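Aspartate aminotransferase (Leishmania major, PDB 4H51) probably catalyses the pyridoxal-phosphate-dependent transfer of an amino group from L-aspartate to 2-oxoglutarate, working as a homodimer. Local coordinates at residues D30-L35 with N48-A53; R342-E347 with M405-I410; I364-F369 with N394-T399; L370-A375 with I385-S390. All blocks are in the same frame, centred on the assembly; numbering follows the deposited sequence. Where two conformers were deposited one is given.

Contact 1. Residues D30-L35 with N48-A53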
loop_
_atom_site.group_PDB
_atom_site.type_symbol
_atom_site.label_atom_id
_atom_site.label_comp_id
_atom_site.label_asym_id
_atom_site.label_seq_id
_atom_site.Cartn_x
_atom_site.Cartn_y
_atom_site.Cartn_z
ATOM N N ASP B 30 -15.367 10.177 -3.090
ATOM C CA ASP B 30 -14.349 11.149 -2.661
ATOM C C ASP B 30 -14.570 12.485 -3.366
ATOM O O ASP B 30 -14.566 12.533 -4.603
ATOM C CB ASP B 30 -12.937 10.649 -3.034
ATOM C CG ASP B 30 -11.871 11.571 -2.510
ATOM O OD1 ASP B 30 -11.541 11.462 -1.320
ATOM O OD2 ASP B 30 -11.418 12.438 -3.267
ATOM N N VAL B 31 -14.733 13.561 -2.600
ATOM C CA VAL B 31 -15.076 14.879 -3.189
ATOM C C VAL B 31 -14.018 15.459 -4.164
ATOM O O VAL B 31 -14.352 15.977 -5.221
ATOM C CB VAL B 31 -15.361 15.921 -2.086
ATOM C CG1 VAL B 31 -15.583 17.299 -2.729
ATOM C CG2 VAL B 31 -16.579 15.508 -1.247
ATOM N N ILE B 32 -12.742 15.384 -3.776
ATOM C CA ILE B 32 -11.641 15.871 -4.598
ATOM C C ILE B 32 -11.398 14.976 -5.826
ATOM O O ILE B 32 -11.300 15.495 -6.938
ATOM C CB ILE B 32 -10.331 15.992 -3.758
ATOM C CG1 ILE B 32 -10.484 17.104 -2.699
ATOM C CG2 ILE B 32 -9.107 16.256 -4.632
ATOM C CD1 ILE B 32 -11.141 18.369 -3.230
ATOM N N PHE B 33 -11.285 13.648 -5.643
ATOM C CA PHE B 33 -11.132 12.743 -6.822
ATOM C C PHE B 33 -12.372 12.793 -7.749
ATOM O O PHE B 33 -12.226 12.692 -9.001
ATOM C CB PHE B 33 -10.768 11.291 -6.428
ATOM C CG PHE B 33 -9.285 11.059 -6.249
ATOM C CD1 PHE B 33 -8.559 11.744 -5.254
ATOM C CD2 PHE B 33 -8.591 10.159 -7.069
ATOM C CE1 PHE B 33 -7.191 11.529 -5.085
ATOM C CE2 PHE B 33 -7.222 9.939 -6.892
ATOM C CZ PHE B 33 -6.525 10.636 -5.904
ATOM N N ASP B 34 -13.566 12.982 -7.162
ATOM C CA ASP B 34 -14.779 13.103 -7.973
ATOM C C ASP B 34 -14.786 14.378 -8.817
ATOM O O ASP B 34 -15.041 14.292 -10.024
ATOM C CB ASP B 34 -16.053 13.014 -7.117
ATOM C CG ASP B 34 -17.109 12.071 -7.717
ATOM O OD1 ASP B 34 -16.695 11.033 -8.288
ATOM O OD2 ASP B 34 -18.335 12.360 -7.608
ATOM N N LEU B 35 -14.489 15.551 -8.220
ATOM C CA LEU B 35 -14.479 16.858 -8.978
ATOM C C LEU B 35 -13.371 16.874 -10.023
ATOM O O LEU B 35 -13.575 17.364 -11.115
ATOM C CB LEU B 35 -14.409 18.081 -8.024
ATOM C CG LEU B 35 -14.443 19.545 -8.539
ATOM C CD1 LEU B 35 -15.778 19.998 -9.070
ATOM C CD2 LEU B 35 -13.984 20.497 -7.420
ATOM N N ASN B 48 -8.599 23.048 -15.157
ATOM C CA ASN B 48 -8.785 21.972 -14.253
ATOM C C ASN B 48 -7.804 22.214 -13.098
ATOM O O ASN B 48 -6.638 21.823 -13.184
ATOM C CB ASN B 48 -8.579 20.627 -14.941
ATOM C CG ASN B 48 -8.676 19.463 -13.982
ATOM O OD1 ASN B 48 -8.874 19.652 -12.786
ATOM N ND2 ASN B 48 -8.512 18.252 -14.498
ATOM N N LEU B 49 -8.287 22.856 -12.035
ATOM C CA LEU B 49 -7.440 23.168 -10.894
ATOM C C LEU B 49 -7.810 22.427 -9.598
ATOM O O LEU B 49 -7.619 22.974 -8.496
ATOM C CB LEU B 49 -7.471 24.684 -10.635
ATOM C CG LEU B 49 -7.335 25.564 -11.887
ATOM C CD1 LEU B 49 -7.516 27.031 -11.517
ATOM C CD2 LEU B 49 -5.984 25.281 -12.552
ATOM N N VAL B 50 -8.276 21.186 -9.727
ATOM C CA VAL B 50 -8.767 20.414 -8.547
ATOM C C VAL B 50 -7.677 19.741 -7.763
ATOM O O VAL B 50 -7.309 20.272 -6.694
ATOM C CB VAL B 50 -9.846 19.390 -8.907
ATOM C CG1 VAL B 50 -10.340 18.690 -7.631
ATOM C CG2 VAL B 50 -10.983 20.081 -9.666
ATOM N N ILE B 51 -7.131 18.612 -8.237
ATOM C CA ILE B 51 -6.053 17.927 -7.526
ATOM C C ILE B 51 -4.764 18.688 -7.514
ATOM O O ILE B 51 -4.380 19.272 -8.527
ATOM C CB ILE B 51 -5.750 16.482 -8.097
ATOM C CG1 ILE B 51 -6.877 15.542 -7.742
ATOM C CG2 ILE B 51 -4.450 15.906 -7.535
ATOM C CD1 ILE B 51 -6.820 14.223 -8.488
ATOM N N GLY B 52 -4.094 18.670 -6.369
ATOM C CA GLY B 52 -2.765 19.203 -6.217
ATOM C C GLY B 52 -1.678 18.392 -6.933
ATOM O O GLY B 52 -0.854 17.733 -6.269
ATOM N N ALA B 53 -1.650 18.462 -8.266
ATOM C CA ALA B 53 -0.634 17.808 -9.073
ATOM C C ALA B 53 -0.001 18.873 -10.000
ATOM O O ALA B 53 -0.707 19.693 -10.559
ATOM C CB ALA B 53 -1.246 16.670 -9.880
#

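Contact 2. Residues R342-E347 with M405-I410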
loop_
_atom_site.group_PDB
_atom_site.type_symbol
_atom_site.label_atom_id
_atom_site.label_comp_id
_atom_site.label_asym_id
_atom_site.label_seq_id
_atom_site.Cartn_x
_atom_site.Cartn_y
_atom_site.Cartn_z
ATOM N N ARG B 342 1.598 35.343 -9.539
ATOM C CA ARG B 342 1.827 36.738 -9.895
ATOM C C ARG B 342 0.943 37.122 -11.085
ATOM O O ARG B 342 0.360 38.204 -11.113
ATOM C CB ARG B 342 3.319 36.986 -10.171
ATOM C CG ARG B 342 3.643 38.331 -10.815
ATOM C CD ARG B 342 3.285 39.509 -9.908
ATOM N NE ARG B 342 3.893 39.442 -8.566
ATOM C CZ ARG B 342 3.767 40.409 -7.641
ATOM N NH1 ARG B 342 3.057 41.511 -7.892
ATOM N NH2 ARG B 342 4.357 40.281 -6.457
ATOM N N THR B 343 0.774 36.209 -12.039
ATOM C CA THR B 343 -0.095 36.485 -13.161
ATOM C C THR B 343 -1.559 36.693 -12.757
ATOM O O THR B 343 -2.254 37.590 -13.276
ATOM C CB THR B 343 -0.035 35.347 -14.185
ATOM O OG1 THR B 343 1.322 35.184 -14.641
ATOM C CG2 THR B 343 -0.906 35.640 -15.337
ATOM N N VAL B 344 -2.057 35.827 -11.877
ATOM C CA VAL B 344 -3.432 35.949 -11.377
ATOM C C VAL B 344 -3.583 37.264 -10.625
ATOM O O VAL B 344 -4.538 38.032 -10.874
ATOM C CB VAL B 344 -3.795 34.764 -10.419
ATOM C CG1 VAL B 344 -5.181 34.955 -9.833
ATOM C CG2 VAL B 344 -3.661 33.439 -11.171
ATOM N N TYR B 345 -2.639 37.515 -9.726
ATOM C CA TYR B 345 -2.670 38.675 -8.854
ATOM C C TYR B 345 -2.606 39.977 -9.644
ATOM O O TYR B 345 -3.398 40.862 -9.382
ATOM C CB TYR B 345 -1.561 38.601 -7.821
ATOM C CG TYR B 345 -1.405 39.831 -6.965
ATOM C CD1 TYR B 345 -2.327 40.143 -5.970
ATOM C CD2 TYR B 345 -0.309 40.684 -7.139
ATOM C CE1 TYR B 345 -2.173 41.276 -5.182
ATOM C CE2 TYR B 345 -0.157 41.827 -6.375
ATOM C CZ TYR B 345 -1.078 42.107 -5.385
ATOM O OH TYR B 345 -0.926 43.243 -4.618
ATOM N N ASP B 346 -1.721 40.064 -10.638
ATOM C CA ASP B 346 -1.592 41.312 -11.423
ATOM C C ASP B 346 -2.859 41.594 -12.191
ATOM O O ASP B 346 -3.220 42.751 -12.420
ATOM C CB ASP B 346 -0.370 41.280 -12.367
ATOM C CG ASP B 346 0.935 41.427 -11.631
ATOM O OD1 ASP B 346 0.956 41.993 -10.519
ATOM O OD2 ASP B 346 1.972 40.950 -12.137
ATOM N N GLU B 347 -3.547 40.531 -12.588
ATOM C CA GLU B 347 -4.779 40.663 -13.319
ATOM C C GLU B 347 -5.925 41.055 -12.396
ATOM O O GLU B 347 -6.767 41.866 -12.782
ATOM C CB GLU B 347 -5.091 39.376 -14.069
ATOM C CG GLU B 347 -6.292 39.391 -14.984
ATOM C CD GLU B 347 -6.162 40.344 -16.184
ATOM O OE1 GLU B 347 -5.151 41.082 -16.288
ATOM O OE2 GLU B 347 -7.099 40.356 -17.007
ATOM N N MET B 405 -7.682 33.635 -17.126
ATOM C CA MET B 405 -9.073 33.187 -17.086
ATOM C C MET B 405 -9.586 33.022 -15.663
ATOM O O MET B 405 -10.745 33.323 -15.397
ATOM C CB MET B 405 -9.265 31.863 -17.798
ATOM C CG MET B 405 -9.196 31.967 -19.310
ATOM S SD MET B 405 -8.828 30.391 -20.086
ATOM C CE MET B 405 -10.205 29.404 -19.450
ATOM N N LEU B 406 -8.723 32.554 -14.769
ATOM C CA LEU B 406 -9.067 32.432 -13.362
ATOM C C LEU B 406 -9.267 33.798 -12.755
ATOM O O LEU B 406 -10.279 34.021 -12.080
ATOM C CB LEU B 406 -8.000 31.655 -12.583
ATOM C CG LEU B 406 -8.100 31.695 -11.061
ATOM C CD1 LEU B 406 -9.414 31.046 -10.608
ATOM C CD2 LEU B 406 -6.891 30.994 -10.397
ATOM N N ALA B 407 -8.347 34.734 -12.983
ATOM C CA ALA B 407 -8.515 36.082 -12.408
ATOM C C ALA B 407 -9.787 36.773 -12.920
ATOM O O ALA B 407 -10.499 37.453 -12.159
ATOM C CB ALA B 407 -7.285 36.965 -12.669
ATOM N N GLN B 408 -10.068 36.577 -14.200
ATOM C CA GLN B 408 -11.292 37.064 -14.817
ATOM C C GLN B 408 -12.590 36.425 -14.297
ATOM O O GLN B 408 -13.596 37.115 -14.160
ATOM C CB GLN B 408 -11.196 36.923 -16.343
ATOM C CG GLN B 408 -10.213 37.937 -16.922
ATOM C CD GLN B 408 -9.637 37.535 -18.260
ATOM O OE1 GLN B 408 -10.163 36.635 -18.929
ATOM N NE2 GLN B 408 -8.510 38.183 -18.652
ATOM N N THR B 409 -12.577 35.123 -14.010
ATOM C CA THR B 409 -13.795 34.427 -13.574
ATOM C C THR B 409 -14.054 34.700 -12.102
ATOM O O THR B 409 -15.235 34.831 -11.681
ATOM C CB THR B 409 -13.729 32.928 -13.822
ATOM O OG1 THR B 409 -13.594 32.695 -15.231
ATOM C CG2 THR B 409 -14.983 32.237 -13.301
ATOM N N ILE B 410 -12.965 34.838 -11.339
ATOM C CA ILE B 410 -13.029 35.370 -9.966
ATOM C C ILE B 410 -13.674 36.755 -9.988
ATOM O O ILE B 410 -14.551 37.045 -9.159
ATOM C CB ILE B 410 -11.632 35.476 -9.296
ATOM C CG1 ILE B 410 -11.077 34.092 -8.923
ATOM C CG2 ILE B 410 -11.687 36.307 -8.036
ATOM C CD1 ILE B 410 -9.612 34.086 -8.493
#

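Contact 3. Residues I364-F369 with N394-T399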
loop_
_atom_site.group_PDB
_atom_site.type_symbol
_atom_site.label_atom_id
_atom_site.label_comp_id
_atom_site.label_asym_id
_atom_site.label_seq_id
_atom_site.Cartn_x
_atom_site.Cartn_y
_atom_site.Cartn_z
ATOM N N ILE B 364 1.750 30.059 -0.342
ATOM C CA ILE B 364 2.840 29.287 -0.909
ATOM C C ILE B 364 2.420 27.836 -1.147
ATOM O O ILE B 364 1.388 27.355 -0.582
ATOM C CB ILE B 364 4.141 29.402 -0.056
ATOM C CG1 ILE B 364 3.964 28.941 1.387
ATOM C CG2 ILE B 364 4.645 30.842 0.011
ATOM C CD1 ILE B 364 5.090 29.464 2.273
ATOM N N GLY B 365 3.200 27.139 -1.966
ATOM C CA GLY B 365 2.973 25.746 -2.272
ATOM C C GLY B 365 2.086 25.635 -3.489
ATOM O O GLY B 365 2.073 26.529 -4.323
ATOM N N MET B 366 1.376 24.548 -3.619
ATOM C CA MET B 366 0.569 24.330 -4.818
ATOM C C MET B 366 -0.731 25.125 -4.844
ATOM O O MET B 366 -1.179 25.547 -5.918
ATOM C CB MET B 366 0.219 22.873 -4.944
ATOM C CG MET B 366 1.326 22.135 -5.667
ATOM S SD MET B 366 0.638 20.764 -6.582
ATOM C CE MET B 366 2.272 20.345 -7.228
ATOM N N PHE B 367 -1.306 25.352 -3.670
ATOM C CA PHE B 367 -2.652 25.921 -3.607
ATOM C C PHE B 367 -2.750 27.433 -3.289
ATOM O O PHE B 367 -1.807 28.077 -2.745
ATOM C CB PHE B 367 -3.444 25.138 -2.596
ATOM C CG PHE B 367 -3.516 23.664 -2.878
ATOM C CD1 PHE B 367 -4.264 23.173 -3.945
ATOM C CD2 PHE B 367 -2.886 22.751 -2.046
ATOM C CE1 PHE B 367 -4.372 21.803 -4.180
ATOM C CE2 PHE B 367 -2.988 21.379 -2.277
ATOM C CZ PHE B 367 -3.725 20.894 -3.335
ATOM N N SER B 368 -3.911 27.980 -3.667
ATOM C CA SER B 368 -4.436 29.249 -3.164
ATOM C C SER B 368 -5.806 28.884 -2.532
ATOM O O SER B 368 -6.585 28.115 -3.116
ATOM C CB SER B 368 -4.561 30.198 -4.346
ATOM O OG SER B 368 -4.892 31.556 -4.055
ATOM N N PHE B 369 -6.065 29.356 -1.314
ATOM C CA PHE B 369 -7.398 29.402 -0.756
ATOM C C PHE B 369 -7.917 30.818 -1.082
ATOM O O PHE B 369 -7.469 31.784 -0.476
ATOM C CB PHE B 369 -7.296 29.174 0.758
ATOM C CG PHE B 369 -8.360 28.304 1.332
ATOM C CD1 PHE B 369 -8.719 27.126 0.710
ATOM C CD2 PHE B 369 -8.949 28.604 2.544
ATOM C CE1 PHE B 369 -9.685 26.304 1.234
ATOM C CE2 PHE B 369 -9.921 27.792 3.063
ATOM C CZ PHE B 369 -10.290 26.636 2.423
ATOM N N ASN B 394 -5.561 24.755 -7.394
ATOM C CA ASN B 394 -4.214 24.299 -7.698
ATOM C C ASN B 394 -3.567 25.279 -8.632
ATOM O O ASN B 394 -3.783 25.241 -9.812
ATOM C CB ASN B 394 -4.248 22.904 -8.327
ATOM C CG ASN B 394 -2.902 22.449 -8.776
ATOM O OD1 ASN B 394 -1.888 22.917 -8.257
ATOM N ND2 ASN B 394 -2.866 21.581 -9.810
ATOM N N MET B 395 -2.724 26.148 -8.089
ATOM C CA MET B 395 -2.061 27.149 -8.872
ATOM C C MET B 395 -1.009 26.537 -9.754
ATOM O O MET B 395 -0.686 27.074 -10.800
ATOM C CB MET B 395 -1.439 28.247 -7.987
ATOM C CG MET B 395 -2.383 28.844 -6.957
ATOM S SD MET B 395 -3.776 29.768 -7.682
ATOM C CE MET B 395 -3.000 31.266 -8.285
ATOM N N ALA B 396 -0.530 25.350 -9.386
ATOM C CA ALA B 396 0.448 24.653 -10.214
ATOM C C ALA B 396 -0.206 24.030 -11.451
ATOM O O ALA B 396 0.485 23.559 -12.342
ATOM C CB ALA B 396 1.125 23.562 -9.381
ATOM N N GLY B 397 -1.529 24.053 -11.511
ATOM C CA GLY B 397 -2.250 23.562 -12.693
ATOM C C GLY B 397 -2.499 24.611 -13.750
ATOM O O GLY B 397 -3.049 24.302 -14.808
ATOM N N LEU B 398 -2.127 25.854 -13.432
ATOM C CA LEU B 398 -2.352 26.988 -14.308
ATOM C C LEU B 398 -1.313 27.117 -15.422
ATOM O O LEU B 398 -0.163 26.707 -15.284
ATOM C CB LEU B 398 -2.345 28.284 -13.506
ATOM C CG LEU B 398 -3.493 28.550 -12.578
ATOM C CD1 LEU B 398 -3.183 29.754 -11.671
ATOM C CD2 LEU B 398 -4.820 28.698 -13.333
ATOM N N THR B 399 -1.747 27.731 -16.505
ATOM C CA THR B 399 -0.882 28.290 -17.535
ATOM C C THR B 399 -1.107 29.806 -17.547
ATOM O O THR B 399 -2.076 30.309 -16.951
ATOM C CB THR B 399 -1.232 27.702 -18.906
ATOM O OG1 THR B 399 -2.512 28.181 -19.340
ATOM C CG2 THR B 399 -1.186 26.127 -18.873
#

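Contact 4. Residues L370-A375 with I385-S390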
loop_
_atom_site.group_PDB
_atom_site.type_symbol
_atom_site.label_atom_id
_atom_site.label_comp_id
_atom_site.label_asym_id
_atom_site.label_seq_id
_atom_site.Cartn_x
_atom_site.Cartn_y
_atom_site.Cartn_z
ATOM N N LEU B 370 -8.809 30.945 -2.066
ATOM C CA LEU B 370 -9.061 32.242 -2.687
ATOM C C LEU B 370 -9.997 33.129 -1.861
ATOM O O LEU B 370 -9.988 34.314 -2.041
ATOM C CB LEU B 370 -9.650 32.075 -4.097
ATOM C CG LEU B 370 -8.726 31.380 -5.086
ATOM C CD1 LEU B 370 -9.453 30.970 -6.366
ATOM C CD2 LEU B 370 -7.558 32.315 -5.392
ATOM N N GLY B 371 -10.832 32.533 -1.036
ATOM C CA GLY B 371 -11.741 33.300 -0.171
ATOM C C GLY B 371 -13.164 33.430 -0.683
ATOM O O GLY B 371 -14.027 33.963 0.006
ATOM N N LEU B 372 -13.452 32.891 -1.850
ATOM C CA LEU B 372 -14.786 32.997 -2.401
ATOM C C LEU B 372 -15.803 32.147 -1.611
ATOM O O LEU B 372 -15.438 31.116 -1.007
ATOM C CB LEU B 372 -14.759 32.592 -3.885
ATOM C CG LEU B 372 -13.853 33.385 -4.858
ATOM C CD1 LEU B 372 -13.887 32.715 -6.236
ATOM C CD2 LEU B 372 -14.262 34.855 -4.973
ATOM N N SER B 373 -17.080 32.567 -1.640
ATOM C CA SER B 373 -18.186 31.830 -1.017
ATOM C C SER B 373 -18.427 30.521 -1.734
ATOM O O SER B 373 -17.950 30.333 -2.873
ATOM C CB SER B 373 -19.499 32.627 -1.113
ATOM O OG SER B 373 -20.229 32.229 -2.289
ATOM N N LYS B 374 -19.245 29.658 -1.130
ATOM C CA LYS B 374 -19.635 28.396 -1.763
ATOM C C LYS B 374 -20.298 28.623 -3.142
ATOM O O LYS B 374 -19.928 27.978 -4.138
ATOM C CB LYS B 374 -20.582 27.572 -0.862
ATOM C CG LYS B 374 -21.043 26.230 -1.458
ATOM C CD LYS B 374 -21.663 25.294 -0.415
ATOM C CE LYS B 374 -22.127 23.976 -1.034
ATOM N NZ LYS B 374 -23.547 23.998 -1.496
ATOM N N ALA B 375 -21.282 29.514 -3.178
ATOM C CA ALA B 375 -22.020 29.792 -4.414
ATOM C C ALA B 375 -21.088 30.369 -5.503
ATOM O O ALA B 375 -21.199 29.997 -6.668
ATOM C CB ALA B 375 -23.212 30.733 -4.144
ATOM N N ILE B 385 -14.056 26.799 -14.659
ATOM C CA ILE B 385 -12.903 27.122 -13.785
ATOM C C ILE B 385 -13.077 26.244 -12.534
ATOM O O ILE B 385 -13.789 26.604 -11.632
ATOM C CB ILE B 385 -12.828 28.631 -13.415
ATOM C CG1 ILE B 385 -12.670 29.541 -14.664
ATOM C CG2 ILE B 385 -11.662 28.901 -12.462
ATOM C CD1 ILE B 385 -11.631 29.092 -15.679
ATOM N N PHE B 386 -12.483 25.067 -12.552
ATOM C CA PHE B 386 -12.740 24.031 -11.557
ATOM C C PHE B 386 -11.797 24.189 -10.363
ATOM O O PHE B 386 -10.733 23.562 -10.285
ATOM C CB PHE B 386 -12.596 22.629 -12.147
ATOM C CG PHE B 386 -13.593 22.313 -13.237
ATOM C CD1 PHE B 386 -14.821 21.725 -12.926
ATOM C CD2 PHE B 386 -13.297 22.581 -14.559
ATOM C CE1 PHE B 386 -15.728 21.416 -13.918
ATOM C CE2 PHE B 386 -14.191 22.264 -15.556
ATOM C CZ PHE B 386 -15.424 21.685 -15.232
ATOM N N ILE B 387 -12.210 25.068 -9.479
ATOM C CA ILE B 387 -11.688 25.122 -8.106
ATOM C C ILE B 387 -12.625 24.336 -7.174
ATOM O O ILE B 387 -13.773 24.029 -7.556
ATOM C CB ILE B 387 -11.544 26.587 -7.642
ATOM C CG1 ILE B 387 -12.890 27.276 -7.548
ATOM C CG2 ILE B 387 -10.664 27.366 -8.612
ATOM C CD1 ILE B 387 -12.802 28.688 -7.075
ATOM N N THR B 388 -12.194 24.038 -5.944
ATOM C CA THR B 388 -13.119 23.423 -5.003
ATOM C C THR B 388 -14.175 24.395 -4.463
ATOM O O THR B 388 -14.046 25.637 -4.512
ATOM C CB THR B 388 -12.403 22.762 -3.819
ATOM O OG1 THR B 388 -11.986 23.795 -2.875
ATOM C CG2 THR B 388 -11.190 21.942 -4.315
ATOM N N VAL B 389 -15.231 23.800 -3.898
ATOM C CA VAL B 389 -16.297 24.558 -3.289
ATOM C C VAL B 389 -15.834 25.399 -2.079
ATOM O O VAL B 389 -16.464 26.370 -1.717
ATOM C CB VAL B 389 -17.499 23.647 -2.916
ATOM C CG1 VAL B 389 -18.052 22.987 -4.161
ATOM C CG2 VAL B 389 -17.119 22.589 -1.907
ATOM N N SER B 390 -14.722 25.018 -1.474
ATOM C CA SER B 390 -14.093 25.815 -0.389
ATOM C C SER B 390 -13.136 26.926 -0.862
ATOM O O SER B 390 -12.542 27.656 -0.056
ATOM C CB SER B 390 -13.354 24.874 0.558
ATOM O OG SER B 390 -12.357 24.108 -0.130
HETATM O O HOH W 1 -11.312 30.128 0.339
HETATM O O HOH W 2 -16.090 28.532 -0.192
#

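Contact 1. Residues D30-L35 with N48-A53
Val50 pushes its two methyl groups between Ile32 and Leu35, one turn apart on the helix that begins at Val31, and this wedge is the tight part of the contact. A chi1 of -177° sets Val50 CG1 opposite the backbone N and 3.4 Å from Ile32 O, so the methyl rests against the helix backbone itself. The other branch takes Leu35: Val50 CG2 lies 3.7 Å from Leu35 CG and nearly as close to CD2. The Ile32 and Val50 side chains pass one another head to tail, and Ile32 CG2 also meets Ile51 CG1 at 3.9 Å. Packing is looser at Phe33, where Ile51 CD1 stands over the centre of the ring face, 4.3 Å from the Phe33 ring centroid, a CH-pi contact. No hydrogen bond joins the segments, and the solvent side of the helix carries Val31 and Asp34. Its first turn is secured from within: Asp30, the N-cap, takes the N-H of Phe33 on OD2 (2.7 Å), while OD1 forms a salt bridge with Arg299 of the second subunit. Leu84 and Tyr83 of that subunit pack on Phe33 and Ile51. The contact thus lays the start of helix 31-41 on the loop that leaves strand 47-48, the partner of strand 385-386 in a short parallel sheet, with the dimer interface alongside.

Contact 2. Residues R342-E347 with M405-I410
Glu347 sends CG anti to its backbone N (chi1 -175°) and then bends at chi2 (65°), a course that lays its methylene groups on Ala407 before the carboxylate turns to meet Gln408. Glu347 CG comes to 3.5 Å from Ala407 CB. Gln408, extended beyond CG, reaches across to the other helix and gives an N-H from NE2 to Glu347 OE2 at 3.1 Å in a nearly straight bond. The acceptor lies in the plane of the amide, whereas the donor stands above the carboxylate plane, and the two planes are steeply inclined to each other. Glu347 OE2 has a second and stronger partner in Arg350, a salt bridge that probably helps keep this buried carboxylate charged. The setting is the small domain of a fold-type I aminotransferase, in which the long helix 320-350 runs alongside the C-terminal helix 400-416. The short segments cross at -39° with their axes 8.5 Å apart, and the small side chain of Ala407 lets the backbones close in: its CA is 5.2 Å from Val344 CA. Ala407 CB also touches the helix backbone, lying 3.5 Å from Val344 O. The two branches of Val344 divide the remaining apolar work. CG1 faces the same alanine methyl, while Val344 CG2 approaches Leu406 CD2 at 4.1 Å. Beyond that pair, Met395 and Leu398 of the loop before helix 400-416 also pack on Val344, and Leu406 rests on Ile385.

Contact 3. Residues I364-F369 with N394-T399
The Phe367 ring meets Asn394 obliquely, its CD1 3.9 Å from Asn394 CA, while over the centre of one face lies the CB of its own neighbour, Met366. Asn201 and Tyr232 also touch this ring. Phe367 and Asn394 form an antiparallel non-hydrogen-bonded pair in the two-stranded sheet 367-369/392-394 of the small domain. The Asn394 side chain runs alongside that of Met366, both heading the same way, and Asn394 OD1 comes to 3.7 Å from Met366 SD. The firmer hold on the amide is at ND2, which gives a hydrogen bond to Ala53 O, while OD1 receives a weak bond from Ala396 N. Past the bridge the chain turns into the 3-10 segment 395-397. Where the turn starts, Met395 N still reaches across to Met366 O in a 2.7 Å bond, bent at the hydrogen (139°) although the nitrogen lies nearly along the C=O axis. Ala396 CB packs against the Met366 chain, 4.0 Å from its CG. Bent at chi2 and again at chi3, Met395 reaches across to strand 367-369, and its SD ends 3.5 Å from Ser368 CB.

Contact 4. Residues L370-A375 with I385-S390
Leu370 and Ile387 point their CB atoms at each other's segment and cross obliquely, with Leu370 CD1 and Ile387 CD1 4.1 Å apart. They belong to the small domain, where the chain leaves strand 367-369, turns at Gly371, enters helix 374-382 and returns through strand 385-386. Leu372 completes the trio from the turn: its CD1 lies 4.3 Å from the same Ile387 CD1, so one methyl receives two leucine tips. Ile387 gets there by holding CG1 between its backbone N and carbonyl carbon (chi1 65°) and extending the rest of the branch. The core goes on beyond the two segments, since Ile410 of the C-terminal helix packs on Leu370 and Cys377 on both Leu372 and Ile387. Toward the surface the backbones take over. The start of the helix, with Ser373 at the N-cap, passes over the carbonyl of Val389, and Lys374 CA stands 3.8 Å from Val389 O. No direct hydrogen bond joins the segments; the polar links between them run through water. One water gives hydrogens to two carbonyls, Leu372 O at 2.8 Å and Val389 O at 2.7 Å, and so fits between two acceptors that could not bond to each other. In the neighbouring bridge a second water accepts from Gly371 N (2.8 Å) and donates to Ser390 O, again at 2.8 Å.

All four contacts fit together around the small domain. Contact 3 lies centrally, its centre about 12 Å from those of contacts 1 and 2 and about 13 Å from that of contact 4. Asn394 links it to contact 1, its backbone N probably bonded to Leu49 O at 2.9 Å. Contact 4 joins contact 1 through a probable bond from Leu49 N to Phe386 O (3.1 Å), and it meets contact 2 where Ile410 CD1 packs 3.8 Å from Leu370 CD1. Contact 3 probably borders the active site: Phe367 touches Asn201, Tyr232 and Arg392, whose counterparts in related aminotransferases bind the cofactor O3' or the substrate carboxylate, while Lys265 carries the pyridoxal phosphate.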